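Local atomic coordinates of avirulence protein (Pseudomonas syringae, PDB entry 4B6X), a protein that acts as a type III secreted effector whose C-terminal, in planta processed coiled-coil domain is probably involved in activating plant immunity. Residues L27-E30 and I31-Q35; P54-I57 and A58-Q62. One frame throughout, in Å; residues are numbered along the deposited sequence.

Interaction 1 of 2, residues L27-E30 and I31-Q35; sequences LRQE and IEDKQ
Gln29 reaches forward one helical turn to Asp33, and its amide nitrogen NE2 donates a hydrogen bond of 2.9 Å to Asp33 OD1. The acceptor lies close to the plane of the Gln29 amide, but the donor approaches OD1 from above the carboxylate, 40° out of its plane, and the N-H...O angle of 144° makes the bond noticeably bent. The amide and carboxylate planes are 34° apart. Gln29 gets there because its chain, after starting away from the next turn, bends at chi2 and brings the amide back over the surface of the helix. In Asp33, CG stands anti to the carbonyl carbon, which lays the carboxylate back over the preceding turn, with CG 3.2 Å from Gln29 O.

One position on, Glu30 and Lys34 run alongside each other in the same direction. Their charged atoms do not touch: Glu30 OE2 and Lys34 NZ are 4.4 Å apart, too far for a salt bridge. Ile31 is buried and packs on Phe78 of helix 54-89, while Leu27 and Glu30 touch Leu74 there. Within its own helix, Ile31 CG1 lies 3.2 Å from Leu27 O.

Underneath runs regular alpha-helical bonding in the i to i+4 pattern, from Ile31 N to Leu27 O (2.9 Å) through Lys34 N to Glu30 O (2.8 Å). A water donates to Arg28 O at 3.1 Å and, weakly, to Glu32 OE1, so that carbonyl serves the water as well as Glu32 N.

The chemistry grades round this coiled-coil helix: Ile31 on the buried side, Glu30 at the margin, flanking Leu74 beside Lys34, and Gln29-Asp33 on the exposed side as a bent surface link. Any Glu30-Lys34 attraction would be electrostatic and probably weak.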
loop_
_atom_site.group_PDB
_atom_site.type_symbol
_atom_site.label_atom_id
_atom_site.label_comp_id
_atom_site.label_asym_id
_atom_site.label_seq_id
_atom_site.Cartn_x
_atom_site.Cartn_y
_atom_site.Cartn_z
ATOM N N LEU A 27 1.285 -11.807 5.244
ATOM C CA LEU A 27 0.469 -10.598 5.085
ATOM C C LEU A 27 1.175 -9.304 5.541
ATOM O O LEU A 27 1.064 -8.236 4.872
ATOM C CB LEU A 27 -0.855 -10.771 5.818
ATOM C CG LEU A 27 -1.918 -9.687 5.685
ATOM C CD1 LEU A 27 -2.224 -9.320 4.195
ATOM C CD2 LEU A 27 -3.241 -10.146 6.444
ATOM N N ARG A 28 1.876 -9.389 6.665
ATOM C CA ARG A 28 2.664 -8.256 7.171
ATOM C C ARG A 28 3.717 -7.849 6.152
ATOM O O ARG A 28 3.896 -6.657 5.883
ATOM C CB ARG A 28 3.362 -8.563 8.515
ATOM C CG ARG A 28 4.050 -7.314 9.175
ATOM C CD ARG A 28 5.224 -7.649 10.163
ATOM N NE ARG A 28 5.057 -8.917 10.896
ATOM C CZ ARG A 28 4.508 -9.071 12.113
ATOM N NH1 ARG A 28 4.062 -8.021 12.827
ATOM N NH2 ARG A 28 4.403 -10.304 12.626
ATOM N N GLN A 29 4.396 -8.840 5.589
ATOM C CA GLN A 29 5.425 -8.612 4.599
ATOM C C GLN A 29 4.808 -8.015 3.316
ATOM O O GLN A 29 5.385 -7.110 2.723
ATOM C CB GLN A 29 6.213 -9.912 4.356
ATOM C CG GLN A 29 7.355 -9.809 3.372
ATOM C CD GLN A 29 8.423 -8.797 3.784
ATOM O OE1 GLN A 29 9.112 -9.001 4.777
ATOM N NE2 GLN A 29 8.559 -7.703 3.019
ATOM N N GLU A 30 3.609 -8.471 2.929
ATOM C CA GLU A 30 2.901 -7.903 1.775
ATOM C C GLU A 30 2.564 -6.433 1.962
ATOM O O GLU A 30 2.634 -5.617 1.020
ATOM C CB GLU A 30 1.622 -8.675 1.446
ATOM C CG GLU A 30 1.215 -8.451 -0.018
ATOM C CD GLU A 30 -0.167 -8.958 -0.447
ATOM O OE1 GLU A 30 -0.810 -9.785 0.242
ATOM O OE2 GLU A 30 -0.599 -8.476 -1.533
ATOM N N ILE A 31 2.152 -6.105 3.176
ATOM C CA ILE A 31 1.856 -4.747 3.528
ATOM C C ILE A 31 3.100 -3.877 3.341
ATOM O O ILE A 31 3.013 -2.829 2.728
ATOM C CB ILE A 31 1.356 -4.640 4.949
ATOM C CG1 ILE A 31 -0.050 -5.228 5.005
ATOM C CG2 ILE A 31 1.426 -3.162 5.445
ATOM C CD1 ILE A 31 -0.614 -5.406 6.447
ATOM N N GLU A 32 4.245 -4.305 3.847
ATOM C CA GLU A 32 5.464 -3.518 3.630
ATOM C C GLU A 32 5.870 -3.425 2.118
ATOM O O GLU A 32 6.320 -2.376 1.655
ATOM C CB GLU A 32 6.628 -4.086 4.434
ATOM C CG GLU A 32 6.497 -3.968 5.990
ATOM C CD GLU A 32 6.390 -2.511 6.489
ATOM O OE1 GLU A 32 5.231 -1.968 6.515
ATOM O OE2 GLU A 32 7.465 -1.917 6.810
ATOM N N ASP A 33 5.718 -4.526 1.379
ATOM C CA ASP A 33 6.018 -4.539 -0.061
ATOM C C ASP A 33 5.074 -3.556 -0.770
ATOM O O ASP A 33 5.495 -2.808 -1.647
ATOM C CB ASP A 33 5.848 -5.933 -0.694
ATOM C CG ASP A 33 6.780 -6.978 -0.134
ATOM O OD1 ASP A 33 7.824 -6.672 0.462
ATOM O OD2 ASP A 33 6.464 -8.173 -0.308
ATOM N N LYS A 34 3.811 -3.544 -0.359
ATOM C CA LYS A 34 2.813 -2.683 -0.953
ATOM C C LYS A 34 2.969 -1.212 -0.572
ATOM O O LYS A 34 2.728 -0.345 -1.422
ATOM C CB LYS A 34 1.389 -3.183 -0.660
ATOM C CG LYS A 34 0.298 -2.387 -1.436
ATOM C CD LYS A 34 -0.829 -3.110 -2.218
ATOM C CE LYS A 34 -0.712 -4.558 -2.556
ATOM N NZ LYS A 34 -0.787 -4.861 -3.998
ATOM N N GLN A 35 3.386 -0.925 0.673
ATOM C CA GLN A 35 3.737 0.435 1.081
ATOM C C GLN A 35 4.926 0.959 0.264
ATOM O O GLN A 35 4.905 2.101 -0.160
ATOM C CB GLN A 35 4.081 0.483 2.581
ATOM C CG GLN A 35 4.277 1.915 3.176
ATOM C CD GLN A 35 3.001 2.784 3.146
ATOM O OE1 GLN A 35 2.110 2.596 3.972
ATOM N NE2 GLN A 35 2.923 3.753 2.194
HETATM O O HOH W 1 3.964 -4.237 7.779
#

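Interaction 2 of 2, residues P54-I57 and A58-Q62; sequences PAEI and ANTSQ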
loop_
_atom_site.group_PDB
_atom_site.type_symbol
_atom_site.label_atom_id
_atom_site.label_comp_id
_atom_site.label_asym_id
_atom_site.label_seq_id
_atom_site.Cartn_x
_atom_site.Cartn_y
_atom_site.Cartn_z
ATOM N N PRO A 54 1.256 15.309 -18.745
ATOM C CA PRO A 54 -0.114 14.829 -18.522
ATOM C C PRO A 54 -0.298 13.315 -18.681
ATOM O O PRO A 54 -1.019 12.724 -17.900
ATOM C CB PRO A 54 -0.957 15.590 -19.565
ATOM C CG PRO A 54 -0.097 16.714 -20.046
ATOM C CD PRO A 54 1.332 16.317 -19.831
ATOM N N ALA A 55 0.347 12.700 -19.663
ATOM C CA ALA A 55 0.227 11.245 -19.877
ATOM C C ALA A 55 0.722 10.430 -18.653
ATOM O O ALA A 55 0.133 9.410 -18.292
ATOM C CB ALA A 55 1.003 10.812 -21.147
ATOM N N GLU A 56 1.849 10.845 -18.076
ATOM C CA GLU A 56 2.446 10.086 -16.982
ATOM C C GLU A 56 1.702 10.388 -15.702
ATOM O O GLU A 56 1.567 9.535 -14.860
ATOM C CB GLU A 56 3.957 10.354 -16.854
ATOM C CG GLU A 56 4.723 9.328 -15.922
ATOM C CD GLU A 56 4.650 7.874 -16.431
ATOM O OE1 GLU A 56 5.396 7.527 -17.354
ATOM O OE2 GLU A 56 3.842 7.078 -15.914
ATOM N N ILE A 57 1.181 11.596 -15.565
ATOM C CA ILE A 57 0.347 11.925 -14.432
ATOM C C ILE A 57 -0.858 10.985 -14.386
ATOM O O ILE A 57 -1.137 10.387 -13.342
ATOM C CB ILE A 57 -0.103 13.391 -14.447
ATOM C CG1 ILE A 57 1.063 14.316 -14.073
ATOM C CG2 ILE A 57 -1.205 13.646 -13.479
ATOM C CD1 ILE A 57 0.722 15.808 -14.297
ATOM N N ALA A 58 -1.535 10.818 -15.518
ATOM C CA ALA A 58 -2.699 9.953 -15.580
ATOM C C ALA A 58 -2.304 8.490 -15.383
ATOM O O ALA A 58 -3.029 7.742 -14.732
ATOM C CB ALA A 58 -3.469 10.150 -16.922
ATOM N N ASN A 59 -1.181 8.074 -15.962
ATOM C CA ASN A 59 -0.730 6.673 -15.863
ATOM C C ASN A 59 -0.412 6.294 -14.420
ATOM O O ASN A 59 -0.850 5.269 -13.934
ATOM C CB ASN A 59 0.504 6.422 -16.730
ATOM C CG ASN A 59 1.087 5.027 -16.534
ATOM O OD1 ASN A 59 0.351 4.031 -16.560
ATOM N ND2 ASN A 59 2.421 4.937 -16.363
ATOM N N THR A 60 0.313 7.176 -13.744
ATOM C CA THR A 60 0.854 6.888 -12.438
ATOM C C THR A 60 -0.195 7.073 -11.362
ATOM O O THR A 60 -0.294 6.266 -10.443
ATOM C CB THR A 60 2.087 7.785 -12.179
ATOM O OG1 THR A 60 3.124 7.412 -13.104
ATOM C CG2 THR A 60 2.617 7.622 -10.764
ATOM N N SER A 61 -1.007 8.113 -11.484
ATOM C CA SER A 61 -2.079 8.301 -10.546
ATOM C C SER A 61 -3.115 7.173 -10.554
ATOM O O SER A 61 -3.631 6.811 -9.490
ATOM C CB SER A 61 -2.765 9.637 -10.770
ATOM O OG SER A 61 -3.648 9.902 -9.695
ATOM N N GLN A 62 -3.465 6.656 -11.727
ATOM C CA GLN A 62 -4.371 5.539 -11.805
ATOM C C GLN A 62 -3.815 4.325 -11.003
ATOM O O GLN A 62 -4.523 3.711 -10.168
ATOM C CB GLN A 62 -4.603 5.190 -13.254
ATOM C CG GLN A 62 -5.410 3.938 -13.466
ATOM C CD GLN A 62 -5.776 3.750 -14.883
ATOM O OE1 GLN A 62 -4.916 3.849 -15.768
ATOM N NE2 GLN A 62 -7.059 3.496 -15.138
#
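The carboxylate of Glu56 and the amide of Asn59 belong to side chains that run alongside with the same heading, and their planes, 57° apart, are too steep for stacking. Asn59 ND2 donates to Glu56 OE2 at 2.6 Å, a short bond that is nearly straight (165°). It reaches OE2 on the syn side and only slightly out of the carboxylate plane, while OE2 in turn lies close to the plane of the amide. The anti side of the same oxygen receives the hydroxyl of Thr60, whose OG1 donates at 2.9 Å from a position 26° out of the plane. OE2 thus accepts two side-chain bonds from consecutive residues, and this should restrict the rotation of the carboxylate.

The chain of Glu56 bends at chi2, folding its carboxylate forward along the helix toward both donors. Thr60 has OG1 beside its backbone N, anti to the carbonyl carbon, which turns the hydroxyl back to the preceding turn, where OG1 is 3.2 Å from Glu56 O.

The backbone beneath supplies the i to i+4 bonds, among them Thr60 N to Glu56 O at 2.9 Å and Ala58 N to Pro54 O at 3.1 Å. Pro54 occupies the first turn of helix 54-89, where its lack of an N-H costs no helical bond. Just before it, Asn53 OD1 accepts from Glu56 N, the N-cap bond of a helix start. Glu56 and Ile57 touch Ala48, and buried Thr60 packs on Leu45 of helix 25-50.

Chemically, the carboxylate lies within the first turns of the helix, where its negative charge would be expected to suit the positive end of the helix dipole; its two donors would also tend to stabilise the ionised form.

Overall arrangement
Coming from the N terminus, the chain enters helix 25-50, whose early turns hold interaction 1; it then runs to the end of that helix, reverses through the short connection before residue 54, and begins helix 54-89 with interaction 2. Each contact closes a single helical turn, and the two follow in series, neither nesting nor crossing. The centres of interaction 1 and interaction 2 lie 24 Å apart, and the nearest atoms of interaction 1 and interaction 2 are about 11 Å apart. Interaction 1 faces the later part of helix 54-89 through Leu74 and Phe78, whereas interaction 2 faces the end of helix 25-50 through Ala48 and Ile49, consistent with an antiparallel helical hairpin.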